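PDB 3ZTV: NAD nucleotidase, which degrades NAD to adenosine and nicotinamide riboside, acting as both a pyrophosphatase and a 5'-nucleotidase that prefers AMP. Local coordinates for residues A[205-217]-A[249-263]. Sequence-based numbering, arbitrary orientation.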
ATOM      1  N   GLY A 205       4.620   4.771  15.717  1.00  4.10           N
ATOM      2  CA  GLY A 205       4.536   3.914  16.889  1.00  5.63           C
ATOM      3  C   GLY A 205       5.604   2.821  16.913  1.00  5.19           C
ATOM      4  O   GLY A 205       6.127   2.410  15.859  1.00  5.56           O
ATOM      5  N   SER A 206       5.921   2.327  18.106  1.00  5.43           N
ATOM      6  CA  SER A 206       6.958   1.303  18.233  1.00  5.37           C
ATOM      7  C   SER A 206       6.693   0.062  17.382  1.00  6.31           C
ATOM      8  O   SER A 206       7.608  -0.444  16.735  1.00  6.26           O
ATOM      9  CB  SER A 206       7.166   0.920  19.701  1.00  7.38           C
ATOM     10  OG  SER A 206       7.885   1.925  20.391  1.00  7.72           O
ATOM     11  N   GLU A 207       5.455  -0.419  17.351  1.00  6.44           N
ATOM     12  CA  GLU A 207       5.181  -1.672  16.658  1.00  7.88           C
ATOM     13  C   GLU A 207       5.504  -1.539  15.175  1.00  6.30           C
ATOM     14  O   GLU A 207       6.208  -2.377  14.604  1.00  6.97           O
ATOM     15  CB  GLU A 207       3.726  -2.107  16.858  1.00  9.56           C
ATOM     16  CG  GLU A 207       3.375  -3.428  16.176  1.00 16.51           C
ATOM     17  CD  GLU A 207       1.918  -3.820  16.357  1.00 22.75           C
ATOM     18  OE1 GLU A 207       1.027  -2.984  16.080  1.00 26.55           O
ATOM     19  OE2 GLU A 207       1.667  -4.971  16.777  1.00 26.22           O
ATOM     20  N   LYS A 208       5.004  -0.478  14.548  1.00  5.90           N
ATOM     21  CA  LYS A 208       5.220  -0.271  13.120  1.00  5.61           C
ATOM     22  C   LYS A 208       6.683   0.060  12.828  1.00  5.20           C
ATOM     23  O   LYS A 208       7.234  -0.405  11.833  1.00  5.68           O
ATOM     24  CB  LYS A 208       4.281   0.816  12.581  1.00  5.74           C
ATOM     25  CG  LYS A 208       4.495   1.148  11.108  1.00  6.93           C
ATOM     26  CD  LYS A 208       4.173  -0.015  10.165  1.00  7.77           C
ATOM     27  CE  LYS A 208       2.724  -0.426  10.254  1.00  9.57           C
ATOM     28  NZ  LYS A 208       2.392  -1.438   9.207  1.00 12.30           N
ATOM     29  N   ASN A 209       7.328   0.833  13.695  1.00  5.36           N
ATOM     30  CA  ASN A 209       8.744   1.156  13.508  1.00  4.56           C
ATOM     31  C   ASN A 209       9.662  -0.075  13.635  1.00  5.19           C
ATOM     32  O   ASN A 209      10.675  -0.174  12.928  1.00  5.86           O
ATOM     33  CB  ASN A 209       9.200   2.273  14.456  1.00  5.29           C
ATOM     34  CG  ASN A 209       8.651   3.628  14.065  1.00  4.54           C
ATOM     35  OD1 ASN A 209       8.156   3.809  12.942  1.00  5.10           O
ATOM     36  ND2 ASN A 209       8.767   4.593  14.973  1.00  5.84           N
ATOM     37  N   ILE A 210       9.318  -0.998  14.533  1.00  5.44           N
ATOM     38  CA  ILE A 210      10.031  -2.273  14.641  1.00  5.11           C
ATOM     39  C   ILE A 210       9.837  -3.100  13.362  1.00  6.42           C
ATOM     40  O   ILE A 210      10.783  -3.733  12.869  1.00  7.22           O
ATOM     41  CB  ILE A 210       9.575  -3.027  15.909  1.00  5.46           C
ATOM     42  CG1 ILE A 210      10.114  -2.302  17.143  1.00  7.72           C
ATOM     43  CG2 ILE A 210      10.055  -4.477  15.883  1.00  8.83           C
ATOM     44  CD1 ILE A 210       9.462  -2.720  18.458  1.00  9.28           C
ATOM     45  N   GLU A 211       8.627  -3.098  12.815  1.00  7.15           N
ATOM     46  CA  GLU A 211       8.385  -3.746  11.534  1.00  6.88           C
ATOM     47  C   GLU A 211       9.227  -3.120  10.413  1.00  5.62           C
ATOM     48  O   GLU A 211       9.831  -3.835   9.600  1.00  7.13           O
ATOM     49  CB  GLU A 211       6.894  -3.693  11.183  1.00  9.05           C
ATOM     50  CG  GLU A 211       6.485  -4.560  10.005  1.00 12.19           C
ATOM     51  CD  GLU A 211       5.010  -4.443   9.662  1.00 14.08           C
ATOM     52  OE1 GLU A 211       4.337  -3.525  10.177  1.00 14.10           O
ATOM     53  OE2 GLU A 211       4.525  -5.271   8.863  1.00 20.47           O
ATOM     54  N   ILE A 212       9.269  -1.791  10.353  1.00  6.16           N
ATOM     55  CA  ILE A 212      10.083  -1.108   9.362  1.00  5.63           C
ATOM     56  C   ILE A 212      11.559  -1.514   9.483  1.00  5.04           C
ATOM     57  O   ILE A 212      12.224  -1.807   8.470  1.00  6.41           O
ATOM     58  CB  ILE A 212       9.908   0.429   9.466  1.00  5.26           C
ATOM     59  CG1 ILE A 212       8.497   0.837   9.027  1.00  5.63           C
ATOM     60  CG2 ILE A 212      10.959   1.159   8.652  1.00  6.05           C
ATOM     61  CD1 ILE A 212       8.148   2.306   9.300  1.00  7.03           C
ATOM     62  N   ALA A 213      12.064  -1.553  10.716  1.00  5.07           N
ATOM     63  CA  ALA A 213      13.460  -1.928  10.947  1.00  5.25           C
ATOM     64  C   ALA A 213      13.784  -3.297  10.351  1.00  6.25           C
ATOM     65  O   ALA A 213      14.874  -3.508   9.823  1.00  7.85           O
ATOM     66  CB  ALA A 213      13.778  -1.912  12.429  1.00  6.56           C
ATOM     67  N   GLN A 214      12.821  -4.216  10.407  1.00  5.37           N
ATOM     68  CA  GLN A 214      13.059  -5.593   9.966  1.00  6.89           C
ATOM     69  C   GLN A 214      12.713  -5.843   8.505  1.00  7.15           C
ATOM     70  O   GLN A 214      13.154  -6.844   7.928  1.00  8.22           O
ATOM     71  CB  GLN A 214      12.293  -6.564  10.856  1.00  8.75           C
ATOM     72  CG  GLN A 214      12.784  -6.565  12.292  1.00  9.77           C
ATOM     73  CD  GLN A 214      11.926  -7.421  13.190  1.00 14.34           C
ATOM     74  OE1 GLN A 214      10.867  -6.990  13.643  1.00 17.84           O
ATOM     75  NE2 GLN A 214      12.372  -8.643  13.450  1.00 14.73           N
ATOM     76  N   LYS A 215      11.946  -4.939   7.903  1.00  6.52           N
ATOM     77  CA  LYS A 215      11.427  -5.149   6.549  1.00  6.62           C
ATOM     78  C   LYS A 215      11.941  -4.170   5.509  1.00  6.03           C
ATOM     79  O   LYS A 215      11.745  -4.377   4.314  1.00  8.10           O
ATOM     80  CB  LYS A 215       9.896  -5.124   6.550  1.00  9.59           C
ATOM     81  CG  LYS A 215       9.263  -6.289   7.283  1.00 11.83           C
ATOM     82  CD  LYS A 215       7.752  -6.316   7.127  1.00 16.40           C
ATOM     83  CE  LYS A 215       7.163  -7.557   7.785  1.00 18.72           C
ATOM     84  NZ  LYS A 215       5.673  -7.575   7.715  1.00 23.46           N
ATOM     85  N   VAL A 216      12.585  -3.095   5.948  1.00  6.78           N
ATOM     86  CA  VAL A 216      12.994  -2.016   5.061  1.00  5.77           C
ATOM     87  C   VAL A 216      14.507  -1.827   5.151  1.00  5.94           C
ATOM     88  O   VAL A 216      15.069  -1.838   6.248  1.00  6.27           O
ATOM     89  CB  VAL A 216      12.266  -0.694   5.442  1.00  6.36           C
ATOM     90  CG1 VAL A 216      12.830   0.495   4.684  1.00  6.00           C
ATOM     91  CG2 VAL A 216      10.757  -0.822   5.221  1.00  7.54           C
ATOM     92  N   ASN A 217      15.148  -1.663   3.996  1.00  5.95           N
ATOM     93  CA  ASN A 217      16.592  -1.437   3.934  1.00  6.64           C
ATOM     94  C   ASN A 217      16.993   0.039   3.947  1.00  5.96           C
ATOM     95  O   ASN A 217      16.187   0.930   3.646  1.00  7.36           O
ATOM     96  CB  ASN A 217      17.192  -2.105   2.680  1.00  5.99           C
ATOM     97  CG  ASN A 217      17.007  -3.607   2.671  1.00  7.99           C
ATOM     98  OD1 ASN A 217      16.575  -4.197   1.667  1.00 11.26           O
ATOM     99  ND2 ASN A 217      17.319  -4.234   3.787  1.00  6.32           N
ATOM    100  N   LEU A 249      16.518  -0.394  21.091  1.00  5.32           N
ATOM    101  CA  LEU A 249      16.399  -1.707  20.469  1.00  6.27           C
ATOM    102  C   LEU A 249      17.277  -1.782  19.222  1.00  6.02           C
ATOM    103  O   LEU A 249      17.560  -0.762  18.590  1.00  6.01           O
ATOM    104  CB  LEU A 249      14.949  -1.980  20.071  1.00  7.67           C
ATOM    105  CG  LEU A 249      13.978  -2.207  21.228  1.00  7.25           C
ATOM    106  CD1 LEU A 249      12.557  -2.317  20.687  1.00  9.38           C
ATOM    107  CD2 LEU A 249      14.379  -3.455  22.012  1.00  9.90           C
ATOM    108  N   GLU A 250      17.708  -2.995  18.887  1.00  5.59           N
ATOM    109  CA  GLU A 250      18.541  -3.231  17.707  1.00  7.57           C
ATOM    110  C   GLU A 250      18.010  -4.404  16.894  1.00  7.73           C
ATOM    111  O   GLU A 250      17.682  -5.446  17.451  1.00  7.55           O
ATOM    112  CB  GLU A 250      19.997  -3.522  18.107  1.00  7.39           C
ATOM    113  CG  GLU A 250      20.910  -3.773  16.913  1.00  9.02           C
ATOM    114  CD  GLU A 250      22.347  -4.112  17.288  1.00  8.97           C
ATOM    115  OE1 GLU A 250      22.758  -3.902  18.450  1.00  9.57           O
ATOM    116  OE2 GLU A 250      23.073  -4.587  16.390  1.00 11.60           O
ATOM    117  N   PHE A 251      17.943  -4.222  15.577  1.00  6.50           N
ATOM    118  CA  PHE A 251      17.507  -5.248  14.638  1.00  6.83           C
ATOM    119  C   PHE A 251      18.493  -5.356  13.487  1.00  6.84           C
ATOM    120  O   PHE A 251      19.421  -4.556  13.386  1.00  7.31           O
ATOM    121  CB  PHE A 251      16.102  -4.908  14.113  1.00  8.34           C
ATOM    122  CG  PHE A 251      15.086  -4.781  15.206  1.00  7.11           C
ATOM    123  CD1 PHE A 251      14.433  -5.902  15.684  1.00  8.54           C
ATOM    124  CD2 PHE A 251      14.819  -3.548  15.793  1.00  8.23           C
ATOM    125  CE1 PHE A 251      13.522  -5.802  16.722  1.00  9.11           C
ATOM    126  CE2 PHE A 251      13.914  -3.445  16.840  1.00  7.28           C
ATOM    127  CZ  PHE A 251      13.263  -4.572  17.301  1.00  8.75           C
ATOM    128  N   LYS A 252      18.297  -6.366  12.643  1.00  6.77           N
ATOM    129  CA  LYS A 252      18.917  -6.414  11.323  1.00  6.36           C
ATOM    130  C   LYS A 252      17.847  -6.200  10.258  1.00  6.89           C
ATOM    131  O   LYS A 252      16.759  -6.785  10.335  1.00  7.59           O
ATOM    132  CB  LYS A 252      19.581  -7.774  11.068  1.00  8.74           C
ATOM    133  CG  LYS A 252      20.983  -7.948  11.635  1.00 10.15           C
ATOM    134  CD  LYS A 252      21.564  -9.310  11.220  1.00 10.81           C
ATOM    135  CE  LYS A 252      22.965  -9.538  11.773  1.00 11.75           C
ATOM    136  NZ  LYS A 252      23.974  -8.651  11.139  1.00 10.51           N
ATOM    137  N   ASN A 253      18.151  -5.381   9.265  1.00  6.07           N
ATOM    138  CA  ASN A 253      17.251  -5.244   8.135  1.00  7.11           C
ATOM    139  C   ASN A 253      17.465  -6.416   7.159  1.00  6.35           C
ATOM    140  O   ASN A 253      18.346  -7.259   7.388  1.00  7.58           O
ATOM    141  CB  ASN A 253      17.390  -3.854   7.491  1.00  6.61           C
ATOM    142  CG  ASN A 253      18.739  -3.625   6.813  1.00  5.46           C
ATOM    143  OD1 ASN A 253      19.474  -4.573   6.509  1.00  6.13           O
ATOM    144  ND2 ASN A 253      19.062  -2.358   6.562  1.00  5.95           N
ATOM    145  N   PRO A 254      16.657  -6.508   6.087  1.00  6.17           N
ATOM    146  CA  PRO A 254      16.796  -7.658   5.182  1.00  8.48           C
ATOM    147  C   PRO A 254      18.200  -7.780   4.589  1.00  7.66           C
ATOM    148  O   PRO A 254      18.638  -8.901   4.276  1.00  9.62           O
ATOM    149  CB  PRO A 254      15.747  -7.372   4.103  1.00  9.38           C
ATOM    150  CG  PRO A 254      14.663  -6.611   4.867  1.00  8.37           C
ATOM    151  CD  PRO A 254      15.439  -5.723   5.814  1.00  7.68           C
ATOM    152  N   ASN A 255      18.905  -6.664   4.454  1.00  7.61           N
ATOM    153  CA  ASN A 255      20.263  -6.657   3.923  1.00  8.02           C
ATOM    154  C   ASN A 255      21.314  -7.074   4.947  1.00  9.57           C
ATOM    155  O   ASN A 255      22.485  -7.266   4.591  1.00 11.16           O
ATOM    156  CB  ASN A 255      20.605  -5.290   3.326  1.00  7.87           C
ATOM    157  CG  ASN A 255      19.923  -5.063   1.995  1.00  9.23           C
ATOM    158  OD1 ASN A 255      19.323  -5.984   1.444  1.00 10.60           O
ATOM    159  ND2 ASN A 255      20.006  -3.844   1.474  1.00 10.22           N
ATOM    160  N   GLY A 256      20.905  -7.221   6.205  1.00  6.06           N
ATOM    161  CA  GLY A 256      21.804  -7.654   7.258  1.00  8.67           C
ATOM    162  C   GLY A 256      22.445  -6.516   8.031  1.00  9.24           C
ATOM    163  O   GLY A 256      23.250  -6.767   8.919  1.00 10.62           O
ATOM    164  N   GLU A 257      22.083  -5.266   7.723  1.00  7.63           N
ATOM    165  CA  GLU A 257      22.662  -4.108   8.417  1.00  8.22           C
ATOM    166  C   GLU A 257      21.909  -3.797   9.715  1.00  6.22           C
ATOM    167  O   GLU A 257      20.717  -4.061   9.816  1.00  6.47           O
ATOM    168  CB  GLU A 257      22.673  -2.887   7.490  1.00 10.48           C
ATOM    169  CG  GLU A 257      23.321  -3.172   6.122  1.00 13.98           C
ATOM    170  CD  GLU A 257      24.719  -3.733   6.217  1.00 14.93           C
ATOM    171  OE1 GLU A 257      24.964  -4.652   7.028  1.00 26.17           O
ATOM    172  OE2 GLU A 257      25.592  -3.259   5.455  1.00 30.64           O
ATOM    173  N   PRO A 258      22.609  -3.259  10.721  1.00  6.34           N
ATOM    174  CA  PRO A 258      21.928  -2.929  11.984  1.00  6.52           C
ATOM    175  C   PRO A 258      20.981  -1.744  11.837  1.00  7.29           C
ATOM    176  O   PRO A 258      21.247  -0.831  11.055  1.00  6.84           O
ATOM    177  CB  PRO A 258      23.075  -2.585  12.946  1.00  8.65           C
ATOM    178  CG  PRO A 258      24.244  -2.243  12.070  1.00 11.01           C
ATOM    179  CD  PRO A 258      24.059  -2.987  10.767  1.00  7.60           C
ATOM    180  N   VAL A 259      19.873  -1.795  12.571  1.00  5.57           N
ATOM    181  CA  VAL A 259      18.926  -0.688  12.671  1.00  5.08           C
ATOM    182  C   VAL A 259      18.616  -0.492  14.151  1.00  6.54           C
ATOM    183  O   VAL A 259      18.328  -1.464  14.862  1.00  6.24           O
ATOM    184  CB  VAL A 259      17.598  -0.997  11.936  1.00  4.47           C
ATOM    185  CG1 VAL A 259      16.682   0.246  11.933  1.00  6.39           C
ATOM    186  CG2 VAL A 259      17.831  -1.501  10.494  1.00  6.67           C
ATOM    187  N   PHE A 260      18.630   0.758  14.603  1.00  4.61           N
ATOM    188  CA  PHE A 260      18.333   1.071  16.005  1.00  4.17           C
ATOM    189  C   PHE A 260      17.003   1.810  16.109  1.00  4.66           C
ATOM    190  O   PHE A 260      16.703   2.657  15.272  1.00  6.45           O
ATOM    191  CB  PHE A 260      19.483   1.878  16.608  1.00  6.58           C
ATOM    192  CG  PHE A 260      20.777   1.128  16.593  1.00  5.17           C
ATOM    193  CD1 PHE A 260      21.061   0.210  17.592  1.00  6.29           C
ATOM    194  CD2 PHE A 260      21.678   1.273  15.550  1.00  6.97           C
ATOM    195  CE1 PHE A 260      22.243  -0.531  17.574  1.00  7.83           C
ATOM    196  CE2 PHE A 260      22.869   0.535  15.527  1.00  7.11           C
ATOM    197  CZ  PHE A 260      23.146  -0.360  16.539  1.00  7.72           C
ATOM    198  N   VAL A 261      16.203   1.451  17.111  1.00  4.42           N
ATOM    199  CA  VAL A 261      14.868   2.024  17.304  1.00  4.58           C
ATOM    200  C   VAL A 261      14.720   2.449  18.760  1.00  5.26           C
ATOM    201  O   VAL A 261      15.050   1.683  19.674  1.00  5.25           O
ATOM    202  CB  VAL A 261      13.783   0.962  17.004  1.00  5.24           C
ATOM    203  CG1 VAL A 261      12.378   1.516  17.249  1.00  6.43           C
ATOM    204  CG2 VAL A 261      13.929   0.413  15.583  1.00  6.53           C
ATOM    205  N   MET A 262      14.221   3.655  19.007  1.00  3.82           N
ATOM    206  CA  MET A 262      14.014   4.075  20.391  1.00  4.21           C
ATOM    207  C   MET A 262      12.964   5.173  20.513  1.00  5.39           C
ATOM    208  O   MET A 262      12.802   5.988  19.606  1.00  5.35           O
ATOM    209  CB  MET A 262      15.327   4.516  21.055  1.00  5.71           C
ATOM    210  CG  MET A 262      15.879   5.849  20.601  1.00  6.23           C
ATOM    211  SD  MET A 262      16.545   5.869  18.926  1.00  6.73           S
ATOM    212  CE  MET A 262      17.405   7.444  18.981  1.00  7.97           C
ATOM    213  N   GLU A 263      12.266   5.179  21.653  1.00  5.20           N
ATOM    214  CA  GLU A 263      11.281   6.199  22.015  1.00  4.06           C
ATOM    215  C   GLU A 263      11.713   6.822  23.346  1.00  4.86           C
ATOM    216  O   GLU A 263      12.599   6.281  24.041  1.00  6.13           O
ATOM    217  CB  GLU A 263       9.894   5.562  22.141  1.00  5.37           C
ATOM    218  CG  GLU A 263       8.732   6.539  22.187  1.00  5.74           C
ATOM    219  CD  GLU A 263       7.388   5.878  21.967  1.00  6.53           C
ATOM    220  OE1 GLU A 263       7.241   4.668  22.211  1.00  7.77           O
ATOM    221  OE2 GLU A 263       6.451   6.577  21.537  1.00  7.22           O
TER
HETATM  222  O   HOH W   1      15.036  -8.420   9.007  1.00 14.10           O
HETATM  223  O   HOH W   2      17.066  -0.324   7.239  1.00  5.64           O
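Ile-210 and Ala-213 pack helix 206-215 obliquely against the aromatic ring of Phe-251. The branch methyl CG2 of Ile-210, anti to the backbone N, meets the far end of the ring, 3.5 Å from Phe-251 CZ, while its CD1 runs on to Leu-249 CD1. Ala-213 CB lies by the near end, 3.9 Å from Phe-251 CD2, and also sits against Val-259 CG1 at 3.7 Å and Val-261 CG2. On the same side of the ring plane, Gln-214 CG lies by Phe-251 CD1, its amide plane turned 34° from the ring.

At the C-terminal end of the helix, Pro-254 CD packs 3.3 Å from Gln-214 O; just after it, the amides of Asn-217 and Asn-255 stack with planes 13° apart. One water donates to both Gln-214 O and Lys-252 O; another joins Val-216 O to Asn-253 ND2. Ala-213 O, buried here, gets just a CA-H...O approach from Asn-253 CA. At the opposite end, Ser-206 OG lies 3.4 Å from Glu-263 OE1, a weak hydrogen bond at most; the hydroxyl also bonds Tyr-231 and Ser-227. The Glu-263 carboxylate bonds Ser-227 too and lies close to zinc ligand Asp-20.

Strand 198-203, helix 206-215 and parallel strand 221-224 form a beta-alpha-beta crossover of the calcineurin-like phosphoesterase domain. Hairpin 249-263 extends that sheet, strand 258-263 antiparallel to the helix (173°) and 249-252 outermost; helix 179-191 touches Lys-208, Glu-211 and Ile-212, and Asn-255 reaches Lys-132 of the second subunit.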